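Local coordinates for protein prolyl-tRNA synthetase (PDB 6UYH) that probably joins proline to its tRNA, as a class II aminoacyl-tRNA synthetase, and here binds the inhibitor halofuginone together with an ATP analogue, at residues A[83-88]-A[116-121]; A[122-127]-A[142-147]. All coordinates share one frame; numbering follows the deposited sequence.

Interaction 1 (A[83-88]-A[116-121]). With HFG (7-bromo-6-chloro-3-{3-[(2R,3S)-3-hydroxypiperidin-2-yl]-2-oxopropyl}quinazolin-4(3H)-one), chain D.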
ATOM      1  N   ARG A  83      22.380   8.527  12.829  1.00 25.46           N
ATOM      2  CA  ARG A  83      23.403   9.121  11.970  1.00 27.97           C
ATOM      3  C   ARG A  83      22.783   9.721  10.709  1.00 27.44           C
ATOM      4  O   ARG A  83      23.088  10.863  10.333  1.00 27.46           O
ATOM      5  CB  ARG A  83      24.454   8.055  11.628  1.00 30.71           C
ATOM      6  CG  ARG A  83      25.294   8.285  10.374  1.00 31.66           C
ATOM      7  CD  ARG A  83      26.396   9.301  10.558  1.00 35.70           C
ATOM      8  NE  ARG A  83      27.030   9.180  11.862  1.00 41.67           N
ATOM      9  CZ  ARG A  83      28.004   9.975  12.297  1.00 45.69           C
ATOM     10  NH1 ARG A  83      28.469  10.952  11.520  1.00 34.62           N
ATOM     11  NH2 ARG A  83      28.510   9.789  13.512  1.00 44.03           N
ATOM     12  N   ALA A  84      21.898   8.966  10.053  1.00 22.93           N
ATOM     13  CA  ALA A  84      21.259   9.446   8.834  1.00 23.35           C
ATOM     14  C   ALA A  84      20.348  10.627   9.128  1.00 26.45           C
ATOM     15  O   ALA A  84      20.408  11.659   8.451  1.00 25.23           O
ATOM     16  CB  ALA A  84      20.459   8.314   8.180  1.00 20.19           C
ATOM     17  N   LEU A  85      19.490  10.481  10.135  1.00 24.01           N
ATOM     18  CA  LEU A  85      18.543  11.533  10.477  1.00 30.45           C
ATOM     19  C   LEU A  85      19.252  12.844  10.775  1.00 30.34           C
ATOM     20  O   LEU A  85      18.823  13.906  10.311  1.00 34.25           O
ATOM     21  CB  LEU A  85      17.709  11.080  11.670  1.00 37.20           C
ATOM     22  CG  LEU A  85      16.269  11.529  11.847  1.00 36.26           C
ATOM     23  CD1 LEU A  85      15.472  11.358  10.568  1.00 25.90           C
ATOM     24  CD2 LEU A  85      15.677  10.706  12.994  1.00 27.42           C
ATOM     25  N   GLU A  86      20.345  12.793  11.543  1.00 23.77           N
ATOM     26  CA  GLU A  86      21.069  13.991  11.951  1.00 30.06           C
ATOM     27  C   GLU A  86      21.960  14.556  10.852  1.00 31.92           C
ATOM     28  O   GLU A  86      22.630  15.567  11.083  1.00 34.04           O
ATOM     29  CB  GLU A  86      21.908  13.705  13.201  1.00 35.52           C
ATOM     30  CG  GLU A  86      21.076  13.423  14.445  1.00 41.05           C
ATOM     31  CD  GLU A  86      21.927  13.225  15.690  1.00 46.93           C
ATOM     32  OE1 GLU A  86      23.167  13.109  15.561  1.00 48.96           O
ATOM     33  OE2 GLU A  86      21.353  13.185  16.799  1.00 47.44           O
ATOM     34  N   THR A  87      21.988  13.935   9.671  1.00 30.46           N
ATOM     35  CA  THR A  87      22.718  14.513   8.549  1.00 35.06           C
ATOM     36  C   THR A  87      22.157  15.878   8.164  1.00 45.14           C
ATOM     37  O   THR A  87      22.917  16.776   7.787  1.00 46.25           O
ATOM     38  CB  THR A  87      22.680  13.564   7.353  1.00 39.82           C
ATOM     39  OG1 THR A  87      23.438  12.386   7.658  1.00 43.70           O
ATOM     40  CG2 THR A  87      23.256  14.226   6.109  1.00 42.85           C
ATOM     41  N   GLU A  88      20.846  16.061   8.271  1.00 42.00           N
ATOM     42  CA  GLU A  88      20.224  17.336   7.926  1.00 51.59           C
ATOM     43  C   GLU A  88      20.746  18.494   8.772  1.00 53.99           C
ATOM     44  O   GLU A  88      20.254  18.748   9.868  1.00 60.20           O
ATOM     45  CB  GLU A  88      18.708  17.233   8.066  1.00 59.84           C
ATOM     46  CG  GLU A  88      17.994  17.061   6.743  1.00 57.41           C
ATOM     47  CD  GLU A  88      16.531  16.731   6.914  1.00 59.53           C
ATOM     48  OE1 GLU A  88      16.087  16.585   8.071  1.00 64.51           O
ATOM     49  OE2 GLU A  88      15.826  16.615   5.891  1.00 62.09           O
ATOM     50  N   LEU A 116      11.686   5.856  13.752  1.00 18.67           N
ATOM     51  CA  LEU A 116      10.641   5.599  12.773  1.00 16.48           C
ATOM     52  C   LEU A 116      10.546   6.767  11.800  1.00 18.59           C
ATOM     53  O   LEU A 116      10.608   7.934  12.205  1.00 20.56           O
ATOM     54  CB  LEU A 116       9.292   5.382  13.456  1.00 18.31           C
ATOM     55  CG  LEU A 116       9.261   4.334  14.566  1.00 18.20           C
ATOM     56  CD1 LEU A 116       7.879   4.277  15.169  1.00 20.55           C
ATOM     57  CD2 LEU A 116       9.695   2.955  14.044  1.00 21.22           C
ATOM     58  N   ARG A 117      10.405   6.435  10.521  1.00 16.40           N
ATOM     59  CA  ARG A 117      10.243   7.312   9.368  1.00 17.39           C
ATOM     60  C   ARG A 117       9.308   8.481   9.655  1.00 16.59           C
ATOM     61  O   ARG A 117       8.100   8.268   9.820  1.00 17.09           O
ATOM     62  CB  ARG A 117       9.690   6.479   8.194  1.00 18.93           C
ATOM     63  CG  ARG A 117       9.272   7.265   6.960  1.00 27.82           C
ATOM     64  CD  ARG A 117       8.970   6.298   5.813  1.00 28.73           C
ATOM     65  NE  ARG A 117       7.979   5.296   6.193  1.00 24.12           N
ATOM     66  CZ  ARG A 117       7.953   4.046   5.744  1.00 21.41           C
ATOM     67  NH1 ARG A 117       8.874   3.606   4.898  1.00 18.46           N
ATOM     68  NH2 ARG A 117       7.001   3.221   6.150  1.00 24.99           N
ATOM     69  N   PRO A 118       9.816   9.720   9.710  1.00 17.50           N
ATOM     70  CA  PRO A 118       8.927  10.892   9.788  1.00 21.63           C
ATOM     71  C   PRO A 118       8.727  11.548   8.430  1.00 19.74           C
ATOM     72  O   PRO A 118       7.896  12.447   8.262  1.00 22.32           O
ATOM     73  CB  PRO A 118       9.681  11.821  10.739  1.00 24.71           C
ATOM     74  CG  PRO A 118      11.126  11.548  10.403  1.00 23.66           C
ATOM     75  CD  PRO A 118      11.216  10.079  10.016  1.00 19.02           C
ATOM     76  N   THR A 119       9.547  11.097   7.480  1.00 15.85           N
ATOM     77  CA  THR A 119       9.679  11.514   6.086  1.00 18.95           C
ATOM     78  C   THR A 119      10.968  10.841   5.618  1.00 17.79           C
ATOM     79  O   THR A 119      11.770  10.427   6.466  1.00 17.75           O
ATOM     80  CB  THR A 119       9.716  13.043   5.907  1.00 17.52           C
ATOM     81  OG1 THR A 119       9.816  13.339   4.507  1.00 20.54           O
ATOM     82  CG2 THR A 119      10.916  13.657   6.635  1.00 18.70           C
ATOM     83  N   SER A 120      11.198  10.693   4.308  1.00 18.07           N
ATOM     84  CA  SER A 120      12.250   9.781   3.856  1.00 15.94           C
ATOM     85  C   SER A 120      13.455  10.436   3.173  1.00 15.71           C
ATOM     86  O   SER A 120      14.263   9.712   2.581  1.00 18.63           O
ATOM     87  CB  SER A 120      11.656   8.719   2.933  1.00 16.98           C
ATOM     88  OG  SER A 120      10.691   7.972   3.651  1.00 17.41           O
ATOM     89  N   GLU A 121      13.624  11.764   3.259  1.00 19.52           N
ATOM     90  CA  GLU A 121      14.798  12.390   2.649  1.00 20.35           C
ATOM     91  C   GLU A 121      16.100  11.725   3.100  1.00 19.15           C
ATOM     92  O   GLU A 121      16.960  11.398   2.271  1.00 18.80           O
ATOM     93  CB  GLU A 121      14.848  13.881   2.985  1.00 18.92           C
ATOM     94  CG  GLU A 121      13.915  14.764   2.157  1.00 21.40           C
ATOM     95  CD  GLU A 121      12.493  14.791   2.687  1.00 23.87           C
ATOM     96  OE1 GLU A 121      12.206  14.130   3.707  1.00 22.91           O
ATOM     97  OE2 GLU A 121      11.656  15.483   2.081  1.00 25.04           O
TER
HETATM   98  O4' HFG D 602       8.522  16.064   5.459  1.00 20.28           O
HETATM   99  C21 HFG D 602       8.852  17.200   5.189  1.00 24.81           C
HETATM  100  C3' HFG D 602       9.238  17.608   3.786  1.00 20.55           C
HETATM  101  C2' HFG D 602       8.631  16.767   2.656  1.00 20.83           C
HETATM  102  N1' HFG D 602       9.135  15.387   2.646  1.00 17.42           N
HETATM  103  C6' HFG D 602       8.663  14.640   1.474  1.00 16.82           C
HETATM  104  C5' HFG D 602       7.161  14.575   1.413  1.00 18.02           C
HETATM  105  C4' HFG D 602       6.560  15.982   1.485  1.00 17.85           C
HETATM  106  C39 HFG D 602       7.102  16.742   2.681  1.00 16.99           C
HETATM  107  O7' HFG D 602       6.590  18.078   2.673  1.00 18.66           O
HETATM  108  C1' HFG D 602       8.916  18.289   6.271  1.00 20.25           C
HETATM  109  N3  HFG D 602       9.056  17.721   7.610  1.00 19.80           N
HETATM  110  C4  HFG D 602      10.259  17.106   7.929  1.00 16.95           C
HETATM  111  O11 HFG D 602      11.185  17.082   7.138  1.00 22.03           O
HETATM  112  C10 HFG D 602      10.268  16.477   9.256  1.00 22.33           C
HETATM  113  C5  HFG D 602      11.415  15.834   9.719  1.00 20.51           C
HETATM  114  C2  HFG D 602       7.997  17.733   8.476  1.00 22.25           C
HETATM  115  N1  HFG D 602       7.958  17.182   9.636  1.00 23.99           N
HETATM  116  C9  HFG D 602       9.115  16.516  10.044  1.00 23.05           C
HETATM  117  C8  HFG D 602       9.095  15.857  11.273  1.00 22.26           C
HETATM  118  C7  HFG D 602      10.235  15.198  11.704  1.00 23.39           C
HETATM  119 BR1  HFG D 602      10.139  14.227  13.327  1.00 38.31          BR
HETATM  120  C6  HFG D 602      11.391  15.213  10.952  1.00 21.53           C
HETATM  121 CL1  HFG D 602      12.860  14.502  11.552  1.00 29.18          CL
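L85 and E88, around the end of helix 82-85, lie beside P118 and E121, with the CA atoms of L85 and E121 8.7 Å apart. The 116-121 side runs from the end of strand 108-116 into helix 121-131. It carries T119-S120-E121, the TXE loop of prolyl-tRNA synthetases and their class IIa relatives, and this loop grips halofuginone (HFG). Between the two segments contact is thin. L85 CD1 reaches P118 CG at 4.4 Å, an apolar touch. E88 extends its chain beyond CG and brings OE2 to 4.1 Å from E121 CB, the two side chains crossing at a slant. The two carboxylates are turned 42° against each other and do not pair. Their like charges may disfavour a closer approach.

The 116-121 side makes its closer contacts with the inhibitor. The P118 ring lies against one face of the halogenated ring of HFG. P118 CB is 3.6 Å from HFG C7, and P118 CG lies over the C6-CL1 bond. T119 has OG1 anti to the backbone N (chi1 -179°). This hydroxyl accepts a hydrogen bond from the piperidine nitrogen N1' at 2.8 Å. E121 bends at chi2 (83°), which turns its carboxylate toward the same nitrogen. R150 NE is hydrogen-bonded to P118 O, and H240 NE2 to HFG. S268 adds a weak bond to E121 OE2. Binding of the piperidine here is consistent with its known role as a proline mimic. The amine is probably protonated, so E121 would offset its charge.

Threonine and glutamate also position each other. T119 OG1 donates to the syn side of E121 OE1 at 2.6 Å, while E121 OE2 accepts from HFG N1', also at 2.6 Å.

Interaction 2 (A[122-127]-A[142-147]); sequences TIMYPS and LNQWTN
Helix 121-131 packs on the antiparallel sheet of the class II catalytic core, where M124 meets L142 and Q144 of strand 140-149. The backbones stay well apart, with 9.8 Å between the CA atoms of M124 and L142. One methionine side chain bridges the gap. Its chain is extended at chi2 (172°) and then turns at the sulfur, which sends the methyl group toward the strand.

M124 CE comes to 4.4 Å from L142 CB, so the methyl meets the base of the leucine. One step back along the chain, M124 SD lies 4.4 Å from Q144 NE2. That is a loose van der Waals approach and not a hydrogen bond. L142 and Q144 alternate with N143 on the strand. The first two point at the helix, and N143 points to the other face, where it meets helix 49-67.

The Q144 amide is buried, but its polar ends are satisfied. OE1 accepts from the backbone N of F76, and NE2 donates to E169 OE1 on the neighbouring strand. These two bonds should fix the rotation of the amide beside the sulfur.

The helix is kinked at P126 and S127: P126 has no N-H, and S127 N makes a weak bond back to M124 O at 3.0 Å, three residues earlier. L142 also touches P49 of the second subunit. Strands 140-149 and 164-174, with the loop between them that holds R150 and E152 of the ATP-analogue pocket, correspond to motif 2, the strand-loop-strand hairpin of class II synthetases.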
ATOM      1  N   THR A 122      16.276  11.542   4.417  1.00 17.39           N
ATOM      2  CA  THR A 122      17.541  11.004   4.926  1.00 19.80           C
ATOM      3  C   THR A 122      17.640   9.495   4.756  1.00 16.47           C
ATOM      4  O   THR A 122      18.737   8.937   4.909  1.00 19.92           O
ATOM      5  CB  THR A 122      17.751  11.355   6.407  1.00 20.56           C
ATOM      6  OG1 THR A 122      16.746  10.721   7.210  1.00 21.95           O
ATOM      7  CG2 THR A 122      17.727  12.876   6.623  1.00 23.22           C
ATOM      8  N   ILE A 123      16.518   8.840   4.440  1.00 16.85           N
ATOM      9  CA  ILE A 123      16.478   7.407   4.163  1.00 17.26           C
ATOM     10  C   ILE A 123      16.836   7.129   2.706  1.00 19.61           C
ATOM     11  O   ILE A 123      17.478   6.120   2.400  1.00 19.38           O
ATOM     12  CB  ILE A 123      15.076   6.861   4.505  1.00 17.31           C
ATOM     13  CG1 ILE A 123      14.774   7.073   5.991  1.00 18.74           C
ATOM     14  CG2 ILE A 123      14.924   5.376   4.097  1.00 17.59           C
ATOM     15  CD1 ILE A 123      13.355   6.650   6.398  1.00 16.66           C
ATOM     16  N   MET A 124      16.448   8.022   1.796  1.00 17.31           N
ATOM     17  CA  MET A 124      16.576   7.803   0.364  1.00 17.75           C
ATOM     18  C   MET A 124      17.798   8.451  -0.265  1.00 22.72           C
ATOM     19  O   MET A 124      18.351   7.893  -1.220  1.00 21.09           O
ATOM     20  CB  MET A 124      15.326   8.321  -0.348  1.00 16.80           C
ATOM     21  CG  MET A 124      14.081   7.558   0.034  1.00 15.02           C
ATOM     22  SD  MET A 124      12.589   8.326  -0.642  1.00 21.35           S
ATOM     23  CE  MET A 124      12.809   7.987  -2.383  1.00 18.07           C
ATOM     24  N   TYR A 125      18.242   9.598   0.231  1.00 21.44           N
ATOM     25  CA  TYR A 125      19.206  10.361  -0.555  1.00 19.36           C
ATOM     26  C   TYR A 125      20.617   9.770  -0.541  1.00 20.01           C
ATOM     27  O   TYR A 125      21.355   9.991  -1.508  1.00 23.47           O
ATOM     28  CB  TYR A 125      19.204  11.833  -0.118  1.00 20.96           C
ATOM     29  CG  TYR A 125      17.907  12.549  -0.467  1.00 22.63           C
ATOM     30  CD1 TYR A 125      16.954  11.935  -1.287  1.00 25.46           C
ATOM     31  CD2 TYR A 125      17.619  13.817   0.030  1.00 24.03           C
ATOM     32  CE1 TYR A 125      15.767  12.571  -1.607  1.00 20.35           C
ATOM     33  CE2 TYR A 125      16.423  14.466  -0.282  1.00 21.92           C
ATOM     34  CZ  TYR A 125      15.502  13.833  -1.098  1.00 21.46           C
ATOM     35  OH  TYR A 125      14.313  14.466  -1.417  1.00 22.92           O
ATOM     36  N   PRO A 126      21.032   8.980   0.463  1.00 21.33           N
ATOM     37  CA  PRO A 126      22.297   8.245   0.279  1.00 26.32           C
ATOM     38  C   PRO A 126      22.256   7.290  -0.904  1.00 24.89           C
ATOM     39  O   PRO A 126      23.260   7.147  -1.610  1.00 24.99           O
ATOM     40  CB  PRO A 126      22.478   7.522   1.622  1.00 26.00           C
ATOM     41  CG  PRO A 126      21.806   8.428   2.604  1.00 24.19           C
ATOM     42  CD  PRO A 126      20.575   8.900   1.864  1.00 22.68           C
ATOM     43  N   SER A 127      21.106   6.655  -1.159  1.00 21.10           N
ATOM     44  CA  SER A 127      20.963   5.817  -2.350  1.00 23.36           C
ATOM     45  C   SER A 127      20.992   6.650  -3.621  1.00 23.43           C
ATOM     46  O   SER A 127      21.558   6.226  -4.636  1.00 24.25           O
ATOM     47  CB  SER A 127      19.656   5.023  -2.277  1.00 22.16           C
ATOM     48  OG  SER A 127      19.716   4.080  -1.232  1.00 22.80           O
ATOM     49  N   LEU A 142      11.137   8.938  -8.127  1.00 18.79           N
ATOM     50  CA  LEU A 142      10.614   7.810  -7.368  1.00 17.51           C
ATOM     51  C   LEU A 142       9.507   8.278  -6.433  1.00 18.92           C
ATOM     52  O   LEU A 142       9.487   9.428  -5.993  1.00 20.87           O
ATOM     53  CB  LEU A 142      11.724   7.137  -6.564  1.00 19.48           C
ATOM     54  CG  LEU A 142      12.944   6.667  -7.374  1.00 19.22           C
ATOM     55  CD1 LEU A 142      13.997   6.044  -6.455  1.00 19.21           C
ATOM     56  CD2 LEU A 142      12.550   5.687  -8.495  1.00 19.67           C
ATOM     57  N   ASN A 143       8.595   7.364  -6.120  1.00 17.21           N
ATOM     58  CA  ASN A 143       7.453   7.650  -5.268  1.00 17.34           C
ATOM     59  C   ASN A 143       7.224   6.451  -4.361  1.00 16.82           C
ATOM     60  O   ASN A 143       7.517   5.316  -4.744  1.00 16.36           O
ATOM     61  CB  ASN A 143       6.198   7.935  -6.119  1.00 15.62           C
ATOM     62  CG  ASN A 143       4.953   8.087  -5.289  1.00 16.15           C
ATOM     63  OD1 ASN A 143       4.770   9.107  -4.622  1.00 19.25           O
ATOM     64  ND2 ASN A 143       4.080   7.073  -5.320  1.00 14.69           N
ATOM     65  N   GLN A 144       6.723   6.695  -3.154  1.00 15.42           N
ATOM     66  CA  GLN A 144       6.287   5.558  -2.348  1.00 17.98           C
ATOM     67  C   GLN A 144       5.042   5.915  -1.547  1.00 16.68           C
ATOM     68  O   GLN A 144       4.886   7.047  -1.086  1.00 17.72           O
ATOM     69  CB  GLN A 144       7.402   5.038  -1.420  1.00 19.18           C
ATOM     70  CG  GLN A 144       8.085   6.082  -0.559  1.00 18.62           C
ATOM     71  CD  GLN A 144       9.158   5.469   0.331  1.00 19.17           C
ATOM     72  OE1 GLN A 144       9.723   4.428   0.000  1.00 19.54           O
ATOM     73  NE2 GLN A 144       9.444   6.115   1.464  1.00 18.57           N
ATOM     74  N   TRP A 145       4.147   4.927  -1.420  1.00 16.13           N
ATOM     75  CA  TRP A 145       2.945   5.002  -0.595  1.00 15.48           C
ATOM     76  C   TRP A 145       3.259   4.304   0.725  1.00 18.55           C
ATOM     77  O   TRP A 145       3.459   3.084   0.746  1.00 20.60           O
ATOM     78  CB  TRP A 145       1.768   4.320  -1.301  1.00 15.10           C
ATOM     79  CG  TRP A 145       1.404   4.957  -2.595  1.00 17.62           C
ATOM     80  CD1 TRP A 145       1.864   4.626  -3.839  1.00 20.04           C
ATOM     81  CD2 TRP A 145       0.486   6.033  -2.777  1.00 13.88           C
ATOM     82  NE1 TRP A 145       1.291   5.442  -4.786  1.00 17.72           N
ATOM     83  CE2 TRP A 145       0.453   6.327  -4.157  1.00 16.96           C
ATOM     84  CE3 TRP A 145      -0.292   6.800  -1.903  1.00 16.26           C
ATOM     85  CZ2 TRP A 145      -0.340   7.342  -4.688  1.00 18.63           C
ATOM     86  CZ3 TRP A 145      -1.079   7.796  -2.422  1.00 17.26           C
ATOM     87  CH2 TRP A 145      -1.096   8.068  -3.806  1.00 17.69           C
ATOM     88  N   THR A 146       3.327   5.070   1.819  1.00 20.14           N
ATOM     89  CA  THR A 146       3.864   4.555   3.074  1.00 25.33           C
ATOM     90  C   THR A 146       3.104   5.129   4.258  1.00 20.30           C
ATOM     91  O   THR A 146       2.370   6.122   4.145  1.00 20.24           O
ATOM     92  CB  THR A 146       5.356   4.906   3.275  1.00 25.31           C
ATOM     93  OG1 THR A 146       5.478   6.313   3.519  1.00 30.97           O
ATOM     94  CG2 THR A 146       6.190   4.576   2.076  1.00 21.88           C
ATOM     95  N   ASN A 147       3.336   4.521   5.424  1.00 15.48           N
ATOM     96  CA  ASN A 147       2.949   5.139   6.688  1.00 14.95           C
ATOM     97  C   ASN A 147       4.081   6.006   7.238  1.00 20.03           C
ATOM     98  O   ASN A 147       5.253   5.793   6.951  1.00 22.14           O
ATOM     99  CB  ASN A 147       2.507   4.085   7.719  1.00 15.57           C
ATOM    100  CG  ASN A 147       3.548   3.022   7.982  1.00 25.13           C
ATOM    101  OD1 ASN A 147       4.468   2.810   7.203  1.00 21.69           O
ATOM    102  ND2 ASN A 147       3.380   2.319   9.094  1.00 28.80           N
TER

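In the fold
Both contacts involve helix 121-131 and lie on the same side of the chain's centre. Interaction 1 covers the approach to its first turn, and interaction 2 follows along the same helix. Interaction 1 is partly buried. It mixes acidic, apolar and ligand-binding groups at the inhibitor pocket. Interaction 2 is fully buried and rests on one methionine, with no hydrogen bond across it. The two meet directly. R117 NH2 is hydrogen-bonded to N147 OD1, and S120 OG packs beside Q144 NE2. L85 CD1 of interaction 1 also packs on T122 OG1. The 116-121 segment is thus tied to strand 140-149 by the R117-N147 hydrogen bond and the S120 packing, and both contacts also touch the second subunit.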